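Side-chain contact in FOKI restriction endonuclease (Planomicrobium okeanokoites, PDB 2FOK), which recognises a specific DNA sequence and, as a metal-dependent type IIS restriction endonuclease, cleaves the DNA at a distance from that site: residues I356-E359 and F364-L367. Numbering follows the deposited sequence.
Sequences IFIE and FYQL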
ATOM      1  N   ILE A 356     -10.298 -12.512   3.929  1.00 22.55           N
ATOM      2  CA  ILE A 356     -11.633 -13.094   3.973  1.00 25.01           C
ATOM      3  C   ILE A 356     -11.794 -14.103   2.834  1.00 26.97           C
ATOM      4  O   ILE A 356     -11.387 -13.836   1.705  1.00 24.83           O
ATOM      5  CB  ILE A 356     -12.709 -11.982   3.862  1.00 29.19           C
ATOM      6  CG1 ILE A 356     -12.491 -10.946   4.976  1.00 26.45           C
ATOM      7  CG2 ILE A 356     -14.116 -12.582   3.976  1.00 25.73           C
ATOM      8  CD1 ILE A 356     -12.372  -9.521   4.479  1.00 25.45           C
ATOM      9  N   PHE A 357     -12.384 -15.262   3.133  1.00 25.77           N
ATOM     10  CA  PHE A 357     -12.559 -16.309   2.128  1.00 28.11           C
ATOM     11  C   PHE A 357     -13.871 -16.247   1.352  1.00 27.92           C
ATOM     12  O   PHE A 357     -14.939 -16.497   1.901  1.00 26.54           O
ATOM     13  CB  PHE A 357     -12.448 -17.690   2.777  1.00 26.58           C
ATOM     14  CG  PHE A 357     -11.146 -17.926   3.479  1.00 26.52           C
ATOM     15  CD1 PHE A 357      -9.972 -18.095   2.755  1.00 22.11           C
ATOM     16  CD2 PHE A 357     -11.090 -17.972   4.867  1.00 23.42           C
ATOM     17  CE1 PHE A 357      -8.755 -18.304   3.408  1.00 24.36           C
ATOM     18  CE2 PHE A 357      -9.878 -18.183   5.528  1.00 27.83           C
ATOM     19  CZ  PHE A 357      -8.710 -18.349   4.796  1.00 23.81           C
ATOM     20  N   ILE A 358     -13.772 -15.928   0.066  1.00 28.08           N
ATOM     21  CA  ILE A 358     -14.935 -15.857  -0.813  1.00 31.43           C
ATOM     22  C   ILE A 358     -14.648 -16.711  -2.039  1.00 32.26           C
ATOM     23  O   ILE A 358     -13.864 -16.325  -2.905  1.00 32.64           O
ATOM     24  CB  ILE A 358     -15.227 -14.406  -1.269  1.00 28.46           C
ATOM     25  CG1 ILE A 358     -15.460 -13.522  -0.045  1.00 27.42           C
ATOM     26  CG2 ILE A 358     -16.440 -14.378  -2.194  1.00 24.83           C
ATOM     27  CD1 ILE A 358     -15.612 -12.044  -0.365  1.00 33.05           C
ATOM     28  N   GLU A 359     -15.273 -17.880  -2.098  1.00 34.64           N
ATOM     29  CA  GLU A 359     -15.085 -18.786  -3.222  1.00 37.55           C
ATOM     30  C   GLU A 359     -15.799 -18.253  -4.450  1.00 36.52           C
ATOM     31  O   GLU A 359     -16.872 -17.657  -4.350  1.00 35.45           O
ATOM     32  CB  GLU A 359     -15.623 -20.185  -2.891  1.00 38.24           C
ATOM     33  CG  GLU A 359     -16.136 -20.975  -4.103  1.00 43.71           C
ATOM     34  CD  GLU A 359     -17.571 -21.450  -3.934  1.00 45.59           C
ATOM     35  OE1 GLU A 359     -17.804 -22.355  -3.106  1.00 46.80           O
ATOM     36  OE2 GLU A 359     -18.471 -20.921  -4.628  1.00 47.17           O
ATOM     37  N   PHE A 364     -20.468 -17.718 -10.050  1.00 37.29           N
ATOM     38  CA  PHE A 364     -21.034 -17.560  -8.713  1.00 34.51           C
ATOM     39  C   PHE A 364     -20.052 -17.338  -7.576  1.00 33.47           C
ATOM     40  O   PHE A 364     -19.010 -17.989  -7.488  1.00 37.34           O
ATOM     41  CB  PHE A 364     -21.904 -18.770  -8.378  1.00 38.49           C
ATOM     42  CG  PHE A 364     -23.083 -18.940  -9.291  1.00 40.27           C
ATOM     43  CD1 PHE A 364     -24.219 -18.144  -9.138  1.00 41.29           C
ATOM     44  CD2 PHE A 364     -23.061 -19.893 -10.310  1.00 39.79           C
ATOM     45  CE1 PHE A 364     -25.314 -18.292  -9.990  1.00 39.86           C
ATOM     46  CE2 PHE A 364     -24.150 -20.050 -11.165  1.00 38.69           C
ATOM     47  CZ  PHE A 364     -25.279 -19.249 -11.007  1.00 39.77           C
ATOM     48  N   TYR A 365     -20.403 -16.408  -6.698  1.00 29.29           N
ATOM     49  CA  TYR A 365     -19.583 -16.091  -5.542  1.00 27.13           C
ATOM     50  C   TYR A 365     -20.306 -16.589  -4.293  1.00 28.31           C
ATOM     51  O   TYR A 365     -21.537 -16.575  -4.222  1.00 30.02           O
ATOM     52  CB  TYR A 365     -19.384 -14.576  -5.412  1.00 24.05           C
ATOM     53  CG  TYR A 365     -18.618 -13.915  -6.538  1.00 25.92           C
ATOM     54  CD1 TYR A 365     -19.222 -13.675  -7.772  1.00 23.60           C
ATOM     55  CD2 TYR A 365     -17.300 -13.492  -6.358  1.00 25.51           C
ATOM     56  CE1 TYR A 365     -18.542 -13.034  -8.801  1.00 22.55           C
ATOM     57  CE2 TYR A 365     -16.605 -12.845  -7.385  1.00 26.28           C
ATOM     58  CZ  TYR A 365     -17.236 -12.621  -8.603  1.00 29.20           C
ATOM     59  OH  TYR A 365     -16.561 -11.994  -9.633  1.00 36.25           O
ATOM     60  N   GLN A 366     -19.538 -17.025  -3.304  1.00 29.10           N
ATOM     61  CA  GLN A 366     -20.120 -17.477  -2.054  1.00 30.22           C
ATOM     62  C   GLN A 366     -19.132 -17.342  -0.914  1.00 25.70           C
ATOM     63  O   GLN A 366     -18.089 -17.988  -0.921  1.00 25.55           O
ATOM     64  CB  GLN A 366     -20.579 -18.930  -2.156  1.00 29.61           C
ATOM     65  CG  GLN A 366     -21.587 -19.299  -1.079  1.00 36.05           C
ATOM     66  CD  GLN A 366     -22.044 -20.741  -1.177  1.00 38.36           C
ATOM     67  OE1 GLN A 366     -22.276 -21.400  -0.165  1.00 38.73           O
ATOM     68  NE2 GLN A 366     -22.171 -21.237  -2.401  1.00 36.21           N
ATOM     69  N   LEU A 367     -19.458 -16.497   0.061  1.00 23.70           N
ATOM     70  CA  LEU A 367     -18.579 -16.313   1.215  1.00 26.90           C
ATOM     71  C   LEU A 367     -18.605 -17.563   2.100  1.00 24.75           C
ATOM     72  O   LEU A 367     -19.671 -18.078   2.427  1.00 25.31           O
ATOM     73  CB  LEU A 367     -19.019 -15.101   2.031  1.00 24.90           C
ATOM     74  CG  LEU A 367     -18.016 -14.624   3.088  1.00 24.73           C
ATOM     75  CD1 LEU A 367     -17.500 -13.245   2.717  1.00 25.14           C
ATOM     76  CD2 LEU A 367     -18.679 -14.606   4.457  1.00 17.37           C
TER
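Y365 meets the opposing strand twice: its CA donates a C-H...O contact to E359 O (3.4 Å), and I358 CG2 comes to its ring at the edge, near the ring plane, 4.3 Å from CD2. Next along, Q366 shares two backbone hydrogen bonds with E359, as donor and as acceptor. Its N reaches E359 O at 2.9 Å with an N-H...O angle of 152°, whereas E359 N approaches Q366 O at 3.1 Å from above the carbonyl plane and at a more bent angle. This reciprocal pair defines an antiparallel beta hairpin, consistent with the wing of a winged-helix fold in the D3 domain, whose family belongs to the helix-turn-helix clan; strand 364-367 is the middle of three, between 323-324 and 358-361. The side chains of E359 and Q366 run alongside each other, with carboxylate and amide planes 71° apart; E359 OE2 lies 3.8 Å from Q366 CB. On the other face, L367 has CG anti to its backbone N (chi1 -168°), and its CD1 comes 3.4 Å from I358 CG1, a tight carbon pair, and 3.7 Å from I356 CG2. Helix 303-319 adds L317 against both I358 and L367. An alanine replacing I358 would remove CG1, CG2 and CD1, which would probably open a gap between L367 CD1 and the Y365 ring edge.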